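Local coordinates for protein phosphoacetylglucosamine mutase (Aspergillus lentulus, PDB 5O9X) that probably interconverts N-acetylglucosamine 6-phosphate and N-acetylglucosamine 1-phosphate, and is captured here with bound glucose 1,6-bisphosphate, at residues Y44-L52 / I107-V115; R53-V64 / V78-E89. The protein carries 1 engineered substitution. All blocks are in the same frame, centred on the assembly; numbering follows the deposited sequence.

Contact 1: residues Y44-L52 / I107-V115; sequences YAVGLLATL and IGDVYDELV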
loop_
_atom_site.group_PDB
_atom_site.type_symbol
_atom_site.label_atom_id
_atom_site.label_comp_id
_atom_site.label_asym_id
_atom_site.label_seq_id
_atom_site.Cartn_x
_atom_site.Cartn_y
_atom_site.Cartn_z
ATOM N N TYR A 44 -6.058 2.874 22.003
ATOM C CA TYR A 44 -5.418 3.330 23.255
ATOM C C TYR A 44 -4.089 2.581 23.418
ATOM O O TYR A 44 -3.075 3.200 23.672
ATOM C CB TYR A 44 -6.346 3.045 24.453
ATOM C CG TYR A 44 -5.833 3.652 25.715
ATOM C CD1 TYR A 44 -5.962 5.016 25.941
ATOM C CD2 TYR A 44 -5.104 2.874 26.620
ATOM C CE1 TYR A 44 -5.433 5.602 27.089
ATOM C CE2 TYR A 44 -4.580 3.448 27.790
ATOM C CZ TYR A 44 -4.763 4.793 28.017
ATOM O OH TYR A 44 -4.219 5.367 29.154
ATOM N N ALA A 45 -4.097 1.265 23.230
ATOM C CA ALA A 45 -2.876 0.438 23.268
ATOM C C ALA A 45 -1.807 0.902 22.268
ATOM O O ALA A 45 -0.575 1.003 22.571
ATOM C CB ALA A 45 -3.233 -1.016 22.984
ATOM N N VAL A 46 -2.277 1.195 21.054
ATOM C CA VAL A 46 -1.360 1.715 20.035
ATOM C C VAL A 46 -0.685 3.058 20.432
ATOM O O VAL A 46 0.485 3.277 20.090
ATOM C CB VAL A 46 -2.063 1.797 18.639
ATOM C CG1 VAL A 46 -1.160 2.494 17.634
ATOM C CG2 VAL A 46 -2.355 0.379 18.121
ATOM N N GLY A 47 -1.421 3.925 21.146
ATOM C CA GLY A 47 -0.835 5.206 21.613
ATOM C C GLY A 47 0.334 4.887 22.588
ATOM O O GLY A 47 1.411 5.462 22.522
ATOM N N LEU A 48 0.089 3.955 23.483
ATOM C CA LEU A 48 1.168 3.433 24.370
ATOM C C LEU A 48 2.387 2.895 23.621
ATOM O O LEU A 48 3.528 3.313 23.913
ATOM C CB LEU A 48 0.535 2.387 25.280
ATOM C CG LEU A 48 -0.138 2.884 26.568
ATOM C CD1 LEU A 48 -0.833 4.229 26.560
ATOM C CD2 LEU A 48 -1.030 1.803 27.142
ATOM N N LEU A 49 2.160 2.029 22.630
ATOM C CA LEU A 49 3.232 1.491 21.795
ATOM C C LEU A 49 4.016 2.562 21.014
ATOM O O LEU A 49 5.245 2.510 20.988
ATOM C CB LEU A 49 2.692 0.445 20.843
ATOM C CG LEU A 49 3.892 -0.288 20.217
ATOM C CD1 LEU A 49 4.572 -1.243 21.192
ATOM C CD2 LEU A 49 3.467 -1.029 19.002
ATOM N N ALA A 50 3.298 3.514 20.391
ATOM C CA ALA A 50 3.928 4.595 19.654
ATOM C C ALA A 50 4.871 5.373 20.583
ATOM O O ALA A 50 5.932 5.793 20.138
ATOM C CB ALA A 50 2.876 5.571 19.027
ATOM N N THR A 51 4.453 5.603 21.811
ATOM C CA THR A 51 5.305 6.344 22.803
ATOM C C THR A 51 6.629 5.534 23.043
ATOM O O THR A 51 7.733 6.070 22.925
ATOM C CB THR A 51 4.594 6.541 24.160
ATOM O OG1 THR A 51 3.435 7.365 24.016
ATOM C CG2 THR A 51 5.537 7.258 25.187
ATOM N N LEU A 52 6.483 4.232 23.303
ATOM C CA LEU A 52 7.638 3.370 23.517
ATOM C C LEU A 52 8.544 3.313 22.312
ATOM O O LEU A 52 9.791 3.276 22.471
ATOM C CB LEU A 52 7.212 1.946 23.919
ATOM C CG LEU A 52 6.515 1.848 25.299
ATOM C CD1 LEU A 52 6.248 0.390 25.623
ATOM C CD2 LEU A 52 7.322 2.481 26.452
ATOM N N ILE A 107 -2.980 -2.976 31.847
ATOM C CA ILE A 107 -2.267 -2.338 30.715
ATOM C C ILE A 107 -1.022 -1.549 31.185
ATOM O O ILE A 107 -0.018 -1.569 30.476
ATOM C CB ILE A 107 -3.201 -1.541 29.759
ATOM C CG1 ILE A 107 -2.560 -1.461 28.361
ATOM C CG2 ILE A 107 -3.601 -0.170 30.322
ATOM C CD1 ILE A 107 -3.493 -1.026 27.248
ATOM N N GLY A 108 -1.117 -0.885 32.356
ATOM C CA GLY A 108 0.017 -0.240 33.083
ATOM C C GLY A 108 1.235 -1.162 33.350
ATOM O O GLY A 108 2.419 -0.774 33.162
ATOM N N ASP A 109 0.940 -2.378 33.793
ATOM C CA ASP A 109 1.956 -3.393 34.080
ATOM C C ASP A 109 2.566 -3.925 32.813
ATOM O O ASP A 109 3.799 -4.050 32.711
ATOM C CB ASP A 109 1.357 -4.538 34.922
ATOM C CG ASP A 109 0.856 -4.060 36.326
ATOM O OD1 ASP A 109 1.287 -2.993 36.836
ATOM O OD2 ASP A 109 -0.001 -4.743 36.917
ATOM N N VAL A 110 1.714 -4.215 31.807
ATOM C CA VAL A 110 2.221 -4.624 30.506
ATOM C C VAL A 110 3.157 -3.562 29.950
ATOM O O VAL A 110 4.229 -3.890 29.458
ATOM C CB VAL A 110 1.071 -5.025 29.563
ATOM C CG1 VAL A 110 1.585 -5.328 28.166
ATOM C CG2 VAL A 110 0.364 -6.256 30.139
ATOM N N TYR A 111 2.781 -2.281 30.080
ATOM C CA TYR A 111 3.641 -1.153 29.654
ATOM C C TYR A 111 5.044 -1.226 30.304
ATOM O O TYR A 111 6.068 -1.183 29.601
ATOM C CB TYR A 111 2.963 0.167 30.004
ATOM C CG TYR A 111 3.552 1.444 29.411
ATOM C CD1 TYR A 111 4.169 2.424 30.248
ATOM C CD2 TYR A 111 3.424 1.744 28.029
ATOM C CE1 TYR A 111 4.661 3.626 29.717
ATOM C CE2 TYR A 111 3.909 2.947 27.511
ATOM C CZ TYR A 111 4.534 3.874 28.337
ATOM O OH TYR A 111 5.007 5.045 27.808
ATOM N N ASP A 112 5.101 -1.331 31.637
ATOM C CA ASP A 112 6.408 -1.474 32.344
ATOM C C ASP A 112 7.165 -2.743 31.975
ATOM O O ASP A 112 8.401 -2.717 31.795
ATOM C CB ASP A 112 6.245 -1.367 33.867
ATOM C CG ASP A 112 6.057 0.069 34.323
ATOM O OD1 ASP A 112 6.862 0.949 33.877
ATOM O OD2 ASP A 112 5.101 0.307 35.115
ATOM N N GLU A 113 6.420 -3.838 31.792
ATOM C CA GLU A 113 7.005 -5.097 31.374
ATOM C C GLU A 113 7.722 -4.844 30.040
ATOM O O GLU A 113 8.889 -5.244 29.845
ATOM C CB GLU A 113 5.873 -6.097 31.251
ATOM C CG GLU A 113 6.210 -7.553 31.078
ATOM C CD GLU A 113 4.963 -8.382 30.748
ATOM O OE1 GLU A 113 3.890 -8.230 31.416
ATOM O OE2 GLU A 113 5.060 -9.185 29.799
ATOM N N LEU A 114 7.064 -4.073 29.154
ATOM C CA LEU A 114 7.659 -3.739 27.863
ATOM C C LEU A 114 8.854 -2.845 27.948
ATOM O O LEU A 114 9.822 -3.047 27.169
ATOM C CB LEU A 114 6.622 -3.198 26.855
ATOM C CG LEU A 114 5.751 -4.268 26.224
ATOM C CD1 LEU A 114 4.588 -3.655 25.406
ATOM C CD2 LEU A 114 6.559 -5.233 25.370
ATOM N N VAL A 115 8.831 -1.862 28.844
ATOM C CA VAL A 115 10.012 -0.995 28.902
ATOM C C VAL A 115 11.306 -1.786 29.281
ATOM O O VAL A 115 12.380 -1.523 28.715
ATOM C CB VAL A 115 9.808 0.342 29.687
ATOM C CG1 VAL A 115 8.353 0.672 29.932
ATOM C CG2 VAL A 115 10.616 0.450 30.976
#

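Contact 2: residues R53-V64 / V78-E89; sequences RSKKLSGQWIGV and VKLVDPMGEMLE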
loop_
_atom_site.group_PDB
_atom_site.type_symbol
_atom_site.label_atom_id
_atom_site.label_comp_id
_atom_site.label_asym_id
_atom_site.label_seq_id
_atom_site.Cartn_x
_atom_site.Cartn_y
_atom_site.Cartn_z
ATOM N N ARG A 53 7.956 3.312 21.108
ATOM C CA ARG A 53 8.757 3.195 19.901
ATOM C C ARG A 53 9.578 4.424 19.736
ATOM O O ARG A 53 10.779 4.346 19.421
ATOM C CB ARG A 53 7.895 2.942 18.598
ATOM C CG ARG A 53 8.715 2.773 17.317
ATOM C CD ARG A 53 9.589 1.540 17.405
ATOM N NE ARG A 53 10.241 1.231 16.151
ATOM C CZ ARG A 53 11.336 0.516 16.027
ATOM N NH1 ARG A 53 12.002 0.092 17.128
ATOM N NH2 ARG A 53 11.770 0.252 14.812
ATOM N N SER A 54 8.934 5.568 19.927
ATOM C CA SER A 54 9.618 6.832 19.714
ATOM C C SER A 54 10.777 6.951 20.713
ATOM O O SER A 54 11.901 7.305 20.308
ATOM C CB SER A 54 8.650 7.983 19.952
ATOM O OG SER A 54 9.319 9.196 19.731
ATOM N N LYS A 55 10.466 6.701 22.003
ATOM C CA LYS A 55 11.508 6.695 23.086
ATOM C C LYS A 55 12.709 5.775 22.759
ATOM O O LYS A 55 13.877 6.239 22.824
ATOM C CB LYS A 55 10.860 6.370 24.452
ATOM C CG LYS A 55 10.059 7.505 25.065
ATOM C CD LYS A 55 9.454 7.033 26.401
ATOM C CE LYS A 55 8.519 8.023 27.041
ATOM N NZ LYS A 55 9.232 9.176 27.689
ATOM N N LYS A 56 12.428 4.540 22.299
ATOM C CA LYS A 56 13.478 3.583 21.912
ATOM C C LYS A 56 14.329 4.135 20.788
ATOM O O LYS A 56 15.549 3.878 20.772
ATOM C CB LYS A 56 12.924 2.208 21.487
ATOM C CG LYS A 56 13.971 1.137 21.175
ATOM C CD LYS A 56 14.888 0.820 22.392
ATOM C CE LYS A 56 15.770 -0.404 22.115
ATOM N NZ LYS A 56 16.639 -0.656 23.300
ATOM N N LEU A 57 13.693 4.896 19.881
ATOM C CA LEU A 57 14.398 5.519 18.768
ATOM C C LEU A 57 14.804 6.948 19.087
ATOM O O LEU A 57 14.750 7.816 18.218
ATOM C CB LEU A 57 13.600 5.351 17.456
ATOM C CG LEU A 57 13.416 3.879 17.023
ATOM C CD1 LEU A 57 12.548 3.806 15.750
ATOM C CD2 LEU A 57 14.746 3.186 16.736
ATOM N N SER A 58 15.160 7.182 20.369
ATOM C CA SER A 58 15.712 8.475 20.889
ATOM C C SER A 58 14.891 9.712 20.514
ATOM O O SER A 58 15.453 10.772 20.190
ATOM C CB SER A 58 17.190 8.689 20.458
ATOM O OG SER A 58 18.014 7.527 20.560
ATOM N N GLY A 59 13.565 9.560 20.557
ATOM C CA GLY A 59 12.591 10.645 20.361
ATOM C C GLY A 59 12.305 11.010 18.909
ATOM O O GLY A 59 11.849 12.123 18.631
ATOM N N GLN A 60 12.546 10.079 17.983
ATOM C CA GLN A 60 12.242 10.296 16.560
ATOM C C GLN A 60 10.717 10.236 16.422
ATOM O O GLN A 60 10.059 9.582 17.201
ATOM C CB GLN A 60 12.933 9.281 15.652
ATOM C CG GLN A 60 14.364 9.666 15.227
ATOM C CD GLN A 60 15.021 8.604 14.381
ATOM O OE1 GLN A 60 15.141 7.468 14.792
ATOM N NE2 GLN A 60 15.441 8.961 13.191
ATOM N N TRP A 61 10.182 11.045 15.521
ATOM C CA TRP A 61 8.759 11.058 15.247
ATOM C C TRP A 61 8.318 9.684 14.748
ATOM O O TRP A 61 8.876 9.098 13.796
ATOM C CB TRP A 61 8.444 12.170 14.233
ATOM C CG TRP A 61 8.624 13.509 14.847
ATOM C CD1 TRP A 61 9.749 14.278 14.835
ATOM C CD2 TRP A 61 7.627 14.249 15.584
ATOM N NE1 TRP A 61 9.500 15.475 15.517
ATOM C CE2 TRP A 61 8.223 15.480 15.986
ATOM C CE3 TRP A 61 6.281 13.995 15.928
ATOM C CZ2 TRP A 61 7.540 16.441 16.733
ATOM C CZ3 TRP A 61 5.578 14.964 16.662
ATOM C CH2 TRP A 61 6.228 16.181 17.062
ATOM N N ILE A 62 7.315 9.157 15.426
ATOM C CA ILE A 62 6.617 7.920 14.948
ATOM C C ILE A 62 5.202 8.326 14.421
ATOM O O ILE A 62 4.539 9.164 15.036
ATOM C CB ILE A 62 6.506 6.966 16.139
ATOM C CG1 ILE A 62 7.928 6.466 16.569
ATOM C CG2 ILE A 62 5.609 5.734 15.853
ATOM C CD1 ILE A 62 8.723 5.815 15.426
ATOM N N GLY A 63 4.703 7.677 13.359
ATOM C CA GLY A 63 3.370 8.133 12.828
ATOM C C GLY A 63 2.335 7.083 13.212
ATOM O O GLY A 63 2.673 5.848 13.393
ATOM N N VAL A 64 1.084 7.535 13.346
ATOM C CA VAL A 64 -0.036 6.639 13.467
ATOM C C VAL A 64 -1.074 7.076 12.423
ATOM O O VAL A 64 -1.438 8.214 12.417
ATOM C CB VAL A 64 -0.687 6.731 14.883
ATOM C CG1 VAL A 64 -1.844 5.749 14.966
ATOM C CG2 VAL A 64 0.319 6.314 15.970
ATOM N N VAL A 78 -5.655 0.913 12.612
ATOM C CA VAL A 78 -4.551 1.816 13.036
ATOM C C VAL A 78 -3.271 1.175 12.642
ATOM O O VAL A 78 -2.986 0.047 13.129
ATOM C CB VAL A 78 -4.440 2.015 14.580
ATOM C CG1 VAL A 78 -3.798 3.320 14.884
ATOM C CG2 VAL A 78 -5.757 1.995 15.262
ATOM N N LYS A 79 -2.575 1.878 11.734
ATOM C CA LYS A 79 -1.216 1.568 11.220
ATOM C C LYS A 79 -0.048 2.369 11.825
ATOM O O LYS A 79 -0.082 3.624 11.797
ATOM C CB LYS A 79 -1.203 1.912 9.752
ATOM C CG LYS A 79 -0.226 0.998 9.069
ATOM C CD LYS A 79 -0.242 1.159 7.580
ATOM C CE LYS A 79 0.583 2.355 7.187
ATOM N NZ LYS A 79 0.647 2.333 5.707
ATOM N N LEU A 80 0.989 1.687 12.327
ATOM C CA LEU A 80 2.198 2.407 12.784
ATOM C C LEU A 80 3.271 2.684 11.678
ATOM O O LEU A 80 3.518 1.856 10.795
ATOM C CB LEU A 80 2.783 1.761 14.013
ATOM C CG LEU A 80 1.771 1.939 15.144
ATOM C CD1 LEU A 80 1.234 0.571 15.584
ATOM C CD2 LEU A 80 2.477 2.685 16.260
ATOM N N VAL A 81 3.898 3.844 11.764
ATOM C CA VAL A 81 4.885 4.317 10.779
ATOM C C VAL A 81 6.202 4.618 11.519
ATOM O O VAL A 81 6.234 5.461 12.383
ATOM C CB VAL A 81 4.429 5.595 9.999
ATOM C CG1 VAL A 81 5.465 5.943 8.886
ATOM C CG2 VAL A 81 3.054 5.357 9.372
ATOM N N ASP A 82 7.276 3.952 11.107
ATOM C CA ASP A 82 8.618 4.117 11.730
ATOM C C ASP A 82 9.293 5.363 11.115
ATOM O O ASP A 82 8.808 5.927 10.087
ATOM C CB ASP A 82 9.460 2.853 11.530
ATOM C CG ASP A 82 9.514 1.938 12.765
ATOM O OD1 ASP A 82 9.172 2.344 13.865
ATOM O OD2 ASP A 82 9.951 0.762 12.654
ATOM N N PRO A 83 10.462 5.764 11.668
ATOM C CA PRO A 83 10.916 7.117 11.369
ATOM C C PRO A 83 11.195 7.457 9.916
ATOM O O PRO A 83 11.109 8.633 9.590
ATOM C CB PRO A 83 12.243 7.215 12.189
ATOM C CG PRO A 83 11.858 6.405 13.429
ATOM C CD PRO A 83 11.303 5.162 12.749
ATOM N N MET A 84 11.554 6.476 9.078
ATOM C CA MET A 84 11.930 6.799 7.690
ATOM C C MET A 84 10.765 6.525 6.730
ATOM O O MET A 84 10.922 6.514 5.510
ATOM C CB MET A 84 13.278 6.114 7.280
ATOM C CG MET A 84 14.507 6.737 8.012
ATOM S SD MET A 84 14.646 8.541 7.679
ATOM C CE MET A 84 15.211 8.537 5.969
ATOM N N GLY A 85 9.592 6.294 7.306
ATOM C CA GLY A 85 8.390 6.111 6.476
ATOM C C GLY A 85 8.040 4.659 6.266
ATOM O O GLY A 85 7.017 4.374 5.675
ATOM N N GLU A 86 8.873 3.729 6.738
ATOM C CA GLU A 86 8.564 2.332 6.569
ATOM C C GLU A 86 7.513 1.857 7.604
ATOM O O GLU A 86 7.281 2.501 8.618
ATOM C CB GLU A 86 9.839 1.457 6.535
ATOM C CG GLU A 86 10.526 1.189 7.884
ATOM C CD GLU A 86 11.521 2.290 8.335
ATOM O OE1 GLU A 86 11.529 3.381 7.741
ATOM O OE2 GLU A 86 12.307 2.061 9.309
ATOM N N MET A 87 6.906 0.702 7.328
ATOM C CA MET A 87 6.048 0.039 8.277
ATOM C C MET A 87 6.805 -0.315 9.529
ATOM O O MET A 87 7.973 -0.748 9.480
ATOM C CB MET A 87 5.483 -1.253 7.705
ATOM C CG MET A 87 4.617 -1.061 6.452
ATOM S SD MET A 87 3.189 -0.067 6.854
ATOM C CE MET A 87 2.224 -1.444 7.536
ATOM N N LEU A 88 6.101 -0.180 10.644
ATOM C CA LEU A 88 6.606 -0.540 11.968
ATOM C C LEU A 88 7.387 -1.830 11.865
ATOM O O LEU A 88 6.863 -2.855 11.377
ATOM C CB LEU A 88 5.433 -0.722 12.983
ATOM C CG LEU A 88 5.820 -1.369 14.327
ATOM C CD1 LEU A 88 6.703 -0.361 15.083
ATOM C CD2 LEU A 88 4.600 -1.808 15.144
ATOM N N GLU A 89 8.644 -1.786 12.321
ATOM C CA GLU A 89 9.530 -2.978 12.342
ATOM C C GLU A 89 8.782 -4.271 12.782
ATOM O O GLU A 89 8.103 -4.285 13.837
ATOM C CB GLU A 89 10.638 -2.689 13.360
ATOM C CG GLU A 89 11.745 -3.732 13.442
ATOM C CD GLU A 89 12.916 -3.184 14.223
ATOM O OE1 GLU A 89 12.894 -3.250 15.472
ATOM O OE2 GLU A 89 13.837 -2.638 13.580
HETATM O O HOH W 1 14.570 -1.454 16.957
#

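Contact 1: residues Y44-L52 / I107-V115
The ring of Tyr111 receives the carbonyl oxygen of Leu48 at its edge, in plane, with Tyr111 CE2 3.6 Å from Leu48 O; Leu52 meets the same ring obliquely through CG, 3.6 Å from Tyr111 CE2. The second ring, Tyr44, has Ile107 CD1 near its plane at the edge. Tyr111 fills the gap between helices 40-56 and 107-118, part of the helical layer of the alpha/beta/alpha domain I of the phosphohexomutase family, while Tyr44 lies at its margin against helices 4-14 and 138-151. The segments run nearly parallel, their axes 23° apart and 11.3 Å at closest approach, a spacing bridged by side chains, with no hydrogen bond between them. Tyr111 has CG anti to the backbone N (chi1 -168°), which carries the ring across to Leu48, Thr51 and Leu52. Toward the N-terminal ends, Ile107 CD1 lies 3.8 Å from Leu48 CD2. At the other end Leu52 CD1 rests 3.8 Å from Leu114 CB, while CD2 lies against Tyr111 and only more loosely near Val115 CG1. Ile10 of helix 4-14 touches Leu48 and Tyr111, and its backbone O accepts a hydrogen bond from Tyr44 OH. Thr51 turns its methyl to the tyrosine, with Thr51 CG2 3.5 Å from Tyr111 OH.

Contact 2: residues R53-V64 / V78-E89
A beta hairpin of domain I, strands 61-66 and 75-81, forms the base of this contact, and a salt-bridge network ties the end of helix 40-56 to the loop after the second strand. Gly63 and Val81 are an antiparallel hydrogen-bonded pair: Gly63 N to Val81 O and Val81 N to Gly63 O are both 2.9 Å. Beyond the strand, Arg53 grips Asp82 side-on. Its NE donates to Asp82 OD1 at 2.8 Å, nearly straight (175°) and on the syn side, while NH2 reaches Asp82 OD2 at 2.9 Å from above the carboxylate plane. Glu89 N approaches that OD2 from the opposite face, also at 2.9 Å. A bend at chi2 (64°) helps fold the arginine chain back toward the aspartate, and Leu57 CD1 lies over one face of the guanidinium, 3.4 Å above its plane. Pro83 packs its ring against Leu57, Gln60 and Ile62, with Pro83 CD 3.5 Å from Leu57 CD1. Glu89 adds a long salt bridge to Arg53 NH2 and shares a water with NH1. Two donors on OD2 and one on OD1 fix the rotation of the Asp82 carboxylate and would probably stabilise its negative charge, consistent with the loop being held against the last turn of helix 40-56.

How the contacts relate
After helix 4-14 and strand 32-35 the chain enters helix 40-56, which serves both contacts: residues 44-52 supply contact 1 and Arg53 onward contact 2. After the helix the chain turns into strand 61-66 and returns along strand 75-81, so contact 2 closes a short loop with 13 residues between its segments. Helix 91-101 follows, and only then does helix 107-118 close the wider loop of contact 1, with 54 intervening residues; the smaller loop lies wholly within the larger. The contacts meet on the helix, where Val46 CG1 packs 3.7 Å from Leu80 CD1 and Ala50 CB 4.1 Å from Val64 CG2. Helix 40-56 thus joins the mixed sheet to helix 107-118.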